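Local coordinates for protein YchN (Escherichia coli, PDB 1JX7) that is of unknown function but assembles into a homohexamer, a dimer of trimers, and belongs to the DsrE/DsrF-like family, at residues Met1-Tyr13 with Asn34-Ala48. Sequence-based numbering, arbitrary orientation.
Sequences MQKIVIVANGAPY and NLDLRLFLMSDAVTA
Ile6 and Leu39 lie side by side in neighbouring parallel strands, both methyls of Leu39 facing the CG2 branch of Ile6 from one side, with CD1 3.5 Å from Ile6 CG2. On the same face Ile4 reaches across with CD1, 3.7 Å from CD2 of Leu35, and the small CB of Ala8 leaves room for CD2 of Leu41 and the methyl of Ala45, which pack against it. Beneath these bumps the axes of strands 3-8 and 36-41 come within 4.7 Å, laced by alternating backbone bonds such as Ile4 N to Asp36 O (3.0 Å) and Arg38 N to Ile4 O. The other face begins polar: Arg38 NH1 bridges to Asp36 OD1 (3.1 Å), while the Lys3 chain, kinked at its third torsion (66°), lays CG and CE against the carboxylate and sets NZ over one face of the guanidinium. With alanine for Lys3, lacking the chain and its charge, the carboxylate of Asp36 and the side of the guanidinium under NZ would probably be less covered. Farther along, Met42, modelled as selenomethionine and bent at chi3 (-63°), brings CE against both Val7 CG1 (3.6 Å) and Asn9 OD1 (3.4 Å), its CG meeting the Phe40 ring at the edge. Past the strands, Ala11 CB rests on Asp44 CB. The pair forms the beta-alpha-beta crossover through helix 17-31, whose Ala25 receives Ile6 and Leu39; helix 101-107 packs on the opposite face, where Trp107 makes a cation-pi contact with Arg38, and strands 113-116 and 75-78 flank 3-8 and 36-41 respectively.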
loop_
_atom_site.group_PDB
_atom_site.type_symbol
_atom_site.label_atom_id
_atom_site.label_comp_id
_atom_site.label_asym_id
_atom_site.label_seq_id
_atom_site.Cartn_x
_atom_site.Cartn_y
_atom_site.Cartn_z
HETATM N N MSE A 1 -19.246 -31.557 -0.193
HETATM C CA MSE A 1 -19.276 -30.156 -0.711
HETATM C C MSE A 1 -17.940 -29.490 -0.407
HETATM O O MSE A 1 -16.886 -30.117 -0.526
HETATM C CB MSE A 1 -20.426 -29.386 -0.054
HETATM C CG MSE A 1 -20.694 -28.004 -0.629
HETATM SE SE MSE A 1 -22.133 -27.256 0.165
HETATM C CE MSE A 1 -21.648 -27.324 1.924
ATOM N N GLN A 2 -17.979 -28.219 -0.011
ATOM C CA GLN A 2 -16.755 -27.494 0.297
ATOM C C GLN A 2 -17.046 -26.108 0.839
ATOM O O GLN A 2 -17.882 -25.393 0.298
ATOM C CB GLN A 2 -15.898 -27.363 -0.956
ATOM C CG GLN A 2 -14.664 -26.542 -0.748
ATOM C CD GLN A 2 -13.731 -26.576 -1.935
ATOM O OE1 GLN A 2 -12.679 -25.940 -1.923
ATOM N NE2 GLN A 2 -14.107 -27.325 -2.974
ATOM N N LYS A 3 -16.342 -25.742 1.904
ATOM C CA LYS A 3 -16.531 -24.436 2.510
ATOM C C LYS A 3 -15.348 -23.526 2.215
ATOM O O LYS A 3 -14.203 -23.816 2.594
ATOM C CB LYS A 3 -16.728 -24.564 4.023
ATOM C CG LYS A 3 -18.009 -25.282 4.401
ATOM C CD LYS A 3 -18.382 -25.080 5.870
ATOM C CE LYS A 3 -18.742 -23.626 6.160
ATOM N NZ LYS A 3 -19.284 -23.412 7.532
ATOM N N ILE A 4 -15.623 -22.429 1.535
ATOM C CA ILE A 4 -14.590 -21.467 1.190
ATOM C C ILE A 4 -14.901 -20.096 1.761
ATOM O O ILE A 4 -15.962 -19.523 1.500
ATOM C CB ILE A 4 -14.438 -21.334 -0.331
ATOM C CG1 ILE A 4 -13.814 -22.603 -0.906
ATOM C CG2 ILE A 4 -13.611 -20.106 -0.660
ATOM C CD1 ILE A 4 -13.776 -22.606 -2.420
ATOM N N VAL A 5 -13.973 -19.569 2.562
ATOM C CA VAL A 5 -14.145 -18.257 3.154
ATOM C C VAL A 5 -13.207 -17.303 2.428
ATOM O O VAL A 5 -12.055 -17.644 2.125
ATOM C CB VAL A 5 -13.788 -18.249 4.657
ATOM C CG1 VAL A 5 -13.858 -16.838 5.205
ATOM C CG2 VAL A 5 -14.731 -19.155 5.419
ATOM N N ILE A 6 -13.713 -16.109 2.125
ATOM C CA ILE A 6 -12.911 -15.095 1.458
ATOM C C ILE A 6 -12.884 -13.862 2.344
ATOM O O ILE A 6 -13.921 -13.371 2.775
ATOM C CB ILE A 6 -13.504 -14.707 0.084
ATOM C CG1 ILE A 6 -13.111 -15.750 -0.967
ATOM C CG2 ILE A 6 -13.027 -13.304 -0.322
ATOM C CD1 ILE A 6 -13.466 -15.363 -2.402
ATOM N N VAL A 7 -11.697 -13.362 2.636
ATOM C CA VAL A 7 -11.598 -12.169 3.457
ATOM C C VAL A 7 -11.054 -11.046 2.578
ATOM O O VAL A 7 -10.405 -11.301 1.564
ATOM C CB VAL A 7 -10.675 -12.396 4.667
ATOM C CG1 VAL A 7 -10.976 -11.364 5.735
ATOM C CG2 VAL A 7 -10.886 -13.791 5.231
ATOM N N ALA A 8 -11.348 -9.811 2.952
ATOM C CA ALA A 8 -10.891 -8.661 2.192
ATOM C C ALA A 8 -10.609 -7.473 3.111
ATOM O O ALA A 8 -11.390 -7.173 4.024
ATOM C CB ALA A 8 -11.928 -8.293 1.153
ATOM N N ASN A 9 -9.483 -6.802 2.856
ATOM C CA ASN A 9 -9.047 -5.648 3.644
ATOM C C ASN A 9 -9.086 -4.370 2.812
ATOM O O ASN A 9 -9.195 -3.269 3.352
ATOM C CB ASN A 9 -7.612 -5.870 4.138
ATOM C CG ASN A 9 -7.504 -6.980 5.168
ATOM O OD1 ASN A 9 -8.145 -8.026 5.048
ATOM N ND2 ASN A 9 -6.672 -6.770 6.183
ATOM N N GLY A 10 -9.010 -4.520 1.493
ATOM C CA GLY A 10 -8.978 -3.371 0.608
ATOM C C GLY A 10 -10.165 -2.419 0.483
ATOM O O GLY A 10 -11.323 -2.837 0.458
ATOM N N ALA A 11 -9.857 -1.133 0.387
ATOM C CA ALA A 11 -10.884 -0.105 0.222
ATOM C C ALA A 11 -11.409 -0.204 -1.203
ATOM O O ALA A 11 -10.630 -0.382 -2.145
ATOM C CB ALA A 11 -10.297 1.288 0.466
ATOM N N PRO A 12 -12.730 -0.096 -1.377
ATOM C CA PRO A 12 -13.320 -0.181 -2.718
ATOM C C PRO A 12 -12.721 0.854 -3.659
ATOM O O PRO A 12 -12.382 1.956 -3.233
ATOM C CB PRO A 12 -14.806 0.100 -2.464
ATOM C CG PRO A 12 -15.004 -0.338 -1.057
ATOM C CD PRO A 12 -13.766 0.114 -0.352
ATOM N N TYR A 13 -12.572 0.514 -4.928
ATOM C CA TYR A 13 -12.096 1.428 -5.968
ATOM C C TYR A 13 -10.716 2.054 -5.862
ATOM O O TYR A 13 -10.105 2.356 -6.879
ATOM C CB TYR A 13 -13.055 2.591 -6.074
ATOM C CG TYR A 13 -14.446 2.160 -6.355
ATOM C CD1 TYR A 13 -14.803 1.670 -7.606
ATOM C CD2 TYR A 13 -15.436 2.225 -5.367
ATOM C CE1 TYR A 13 -16.105 1.232 -7.879
ATOM C CE2 TYR A 13 -16.741 1.791 -5.625
ATOM C CZ TYR A 13 -17.069 1.291 -6.883
ATOM O OH TYR A 13 -18.354 0.876 -7.132
ATOM N N ASN A 34 -23.423 -24.563 -6.257
ATOM C CA ASN A 34 -23.716 -24.916 -4.871
ATOM C C ASN A 34 -22.577 -24.626 -3.900
ATOM O O ASN A 34 -22.692 -24.889 -2.700
ATOM C CB ASN A 34 -24.059 -26.404 -4.789
ATOM C CG ASN A 34 -25.319 -26.668 -3.993
ATOM O OD1 ASN A 34 -25.432 -26.268 -2.832
ATOM N ND2 ASN A 34 -26.280 -27.342 -4.619
ATOM N N LEU A 35 -21.478 -24.096 -4.410
ATOM C CA LEU A 35 -20.310 -23.803 -3.584
ATOM C C LEU A 35 -20.655 -22.962 -2.357
ATOM O O LEU A 35 -21.144 -21.832 -2.489
ATOM C CB LEU A 35 -19.252 -23.090 -4.450
ATOM C CG LEU A 35 -17.898 -22.599 -3.937
ATOM C CD1 LEU A 35 -18.059 -21.221 -3.362
ATOM C CD2 LEU A 35 -17.319 -23.564 -2.919
ATOM N N ASP A 36 -20.429 -23.531 -1.172
ATOM C CA ASP A 36 -20.682 -22.834 0.101
ATOM C C ASP A 36 -19.598 -21.757 0.217
ATOM O O ASP A 36 -18.468 -22.028 0.642
ATOM C CB ASP A 36 -20.578 -23.824 1.274
ATOM C CG ASP A 36 -20.598 -23.134 2.644
ATOM O OD1 ASP A 36 -19.753 -22.248 2.875
ATOM O OD2 ASP A 36 -21.449 -23.493 3.495
ATOM N N LEU A 37 -19.955 -20.535 -0.169
ATOM C CA LEU A 37 -19.021 -19.417 -0.165
ATOM C C LEU A 37 -19.446 -18.352 0.821
ATOM O O LEU A 37 -20.608 -17.944 0.843
ATOM C CB LEU A 37 -18.966 -18.817 -1.576
ATOM C CG LEU A 37 -17.860 -17.838 -1.979
ATOM C CD1 LEU A 37 -18.236 -17.241 -3.330
ATOM C CD2 LEU A 37 -17.713 -16.729 -0.948
ATOM N N ARG A 38 -18.493 -17.899 1.635
ATOM C CA ARG A 38 -18.742 -16.871 2.639
ATOM C C ARG A 38 -17.717 -15.764 2.431
ATOM O O ARG A 38 -16.527 -16.040 2.222
ATOM C CB ARG A 38 -18.594 -17.444 4.039
ATOM C CG ARG A 38 -19.680 -18.412 4.474
ATOM C CD ARG A 38 -19.310 -18.926 5.843
ATOM N NE ARG A 38 -20.457 -19.294 6.654
ATOM C CZ ARG A 38 -21.117 -20.442 6.548
ATOM N NH1 ARG A 38 -20.738 -21.337 5.649
ATOM N NH2 ARG A 38 -22.144 -20.691 7.347
ATOM N N LEU A 39 -18.181 -14.520 2.506
ATOM C CA LEU A 39 -17.344 -13.338 2.311
ATOM C C LEU A 39 -17.296 -12.463 3.544
ATOM O O LEU A 39 -18.325 -12.006 4.028
ATOM C CB LEU A 39 -17.896 -12.499 1.151
ATOM C CG LEU A 39 -17.047 -12.183 -0.088
ATOM C CD1 LEU A 39 -15.860 -11.308 0.308
ATOM C CD2 LEU A 39 -16.592 -13.487 -0.744
ATOM N N PHE A 40 -16.101 -12.215 4.046
ATOM C CA PHE A 40 -15.958 -11.359 5.205
ATOM C C PHE A 40 -15.177 -10.138 4.759
ATOM O O PHE A 40 -14.244 -10.268 3.972
ATOM C CB PHE A 40 -15.209 -12.097 6.320
ATOM C CG PHE A 40 -15.312 -11.414 7.655
ATOM C CD1 PHE A 40 -14.419 -10.403 8.005
ATOM C CD2 PHE A 40 -16.348 -11.731 8.525
ATOM C CE1 PHE A 40 -14.558 -9.712 9.202
ATOM C CE2 PHE A 40 -16.494 -11.050 9.726
ATOM C CZ PHE A 40 -15.599 -10.037 10.070
ATOM N N LEU A 41 -15.556 -8.962 5.236
ATOM C CA LEU A 41 -14.834 -7.748 4.870
ATOM C C LEU A 41 -14.372 -7.023 6.125
ATOM O O LEU A 41 -15.192 -6.624 6.952
ATOM C CB LEU A 41 -15.722 -6.815 4.045
ATOM C CG LEU A 41 -16.381 -7.407 2.794
ATOM C CD1 LEU A 41 -17.097 -6.301 2.020
ATOM C CD2 LEU A 41 -15.331 -8.093 1.936
HETATM N N MSE A 42 -13.053 -6.859 6.256
HETATM C CA MSE A 42 -12.464 -6.179 7.407
HETATM C C MSE A 42 -12.006 -4.773 7.042
HETATM O O MSE A 42 -12.082 -4.357 5.894
HETATM C CB MSE A 42 -11.262 -6.971 7.949
HETATM C CG MSE A 42 -11.603 -8.344 8.508
HETATM SE SE MSE A 42 -10.232 -9.113 9.354
HETATM C CE MSE A 42 -9.064 -9.281 8.015
ATOM N N SER A 43 -11.528 -4.052 8.056
ATOM C CA SER A 43 -11.014 -2.727 7.894
ATOM C C SER A 43 -11.662 -1.904 6.787
ATOM O O SER A 43 -12.891 -1.807 6.739
ATOM C CB SER A 43 -9.514 -2.764 7.673
ATOM O OG SER A 43 -9.205 -3.401 6.449
ATOM N N ASP A 44 -10.881 -1.315 5.886
ATOM C CA ASP A 44 -11.299 -0.609 4.681
ATOM C C ASP A 44 -12.338 -1.171 3.705
ATOM O O ASP A 44 -13.175 -0.407 3.191
ATOM C CB ASP A 44 -10.102 -0.185 3.872
ATOM C CG ASP A 44 -9.106 0.596 4.685
ATOM O OD1 ASP A 44 -8.102 1.042 4.100
ATOM O OD2 ASP A 44 -9.330 0.762 5.910
ATOM N N ALA A 45 -12.314 -2.473 3.447
ATOM C CA ALA A 45 -13.261 -3.092 2.513
ATOM C C ALA A 45 -14.698 -2.983 3.007
ATOM O O ALA A 45 -15.633 -3.370 2.321
ATOM C CB ALA A 45 -12.896 -4.592 2.291
ATOM N N VAL A 46 -14.863 -2.430 4.200
ATOM C CA VAL A 46 -16.163 -2.311 4.823
ATOM C C VAL A 46 -17.072 -1.227 4.266
ATOM O O VAL A 46 -18.296 -1.335 4.344
ATOM C CB VAL A 46 -15.981 -2.126 6.353
ATOM C CG1 VAL A 46 -17.189 -1.469 6.960
ATOM C CG2 VAL A 46 -15.751 -3.489 6.994
ATOM N N THR A 47 -16.478 -0.167 3.702
ATOM C CA THR A 47 -17.279 0.910 3.133
ATOM C C THR A 47 -17.928 0.416 1.845
ATOM O O THR A 47 -18.893 1.017 1.362
ATOM C CB THR A 47 -16.410 2.186 2.855
ATOM O OG1 THR A 47 -15.385 1.891 1.900
ATOM C CG2 THR A 47 -15.752 2.677 4.120
ATOM N N ALA A 48 -17.409 -0.694 1.318
ATOM C CA ALA A 48 -17.934 -1.318 0.100
ATOM C C ALA A 48 -19.401 -1.746 0.253
ATOM O O ALA A 48 -20.095 -2.040 -0.729
ATOM C CB ALA A 48 -17.091 -2.519 -0.247
#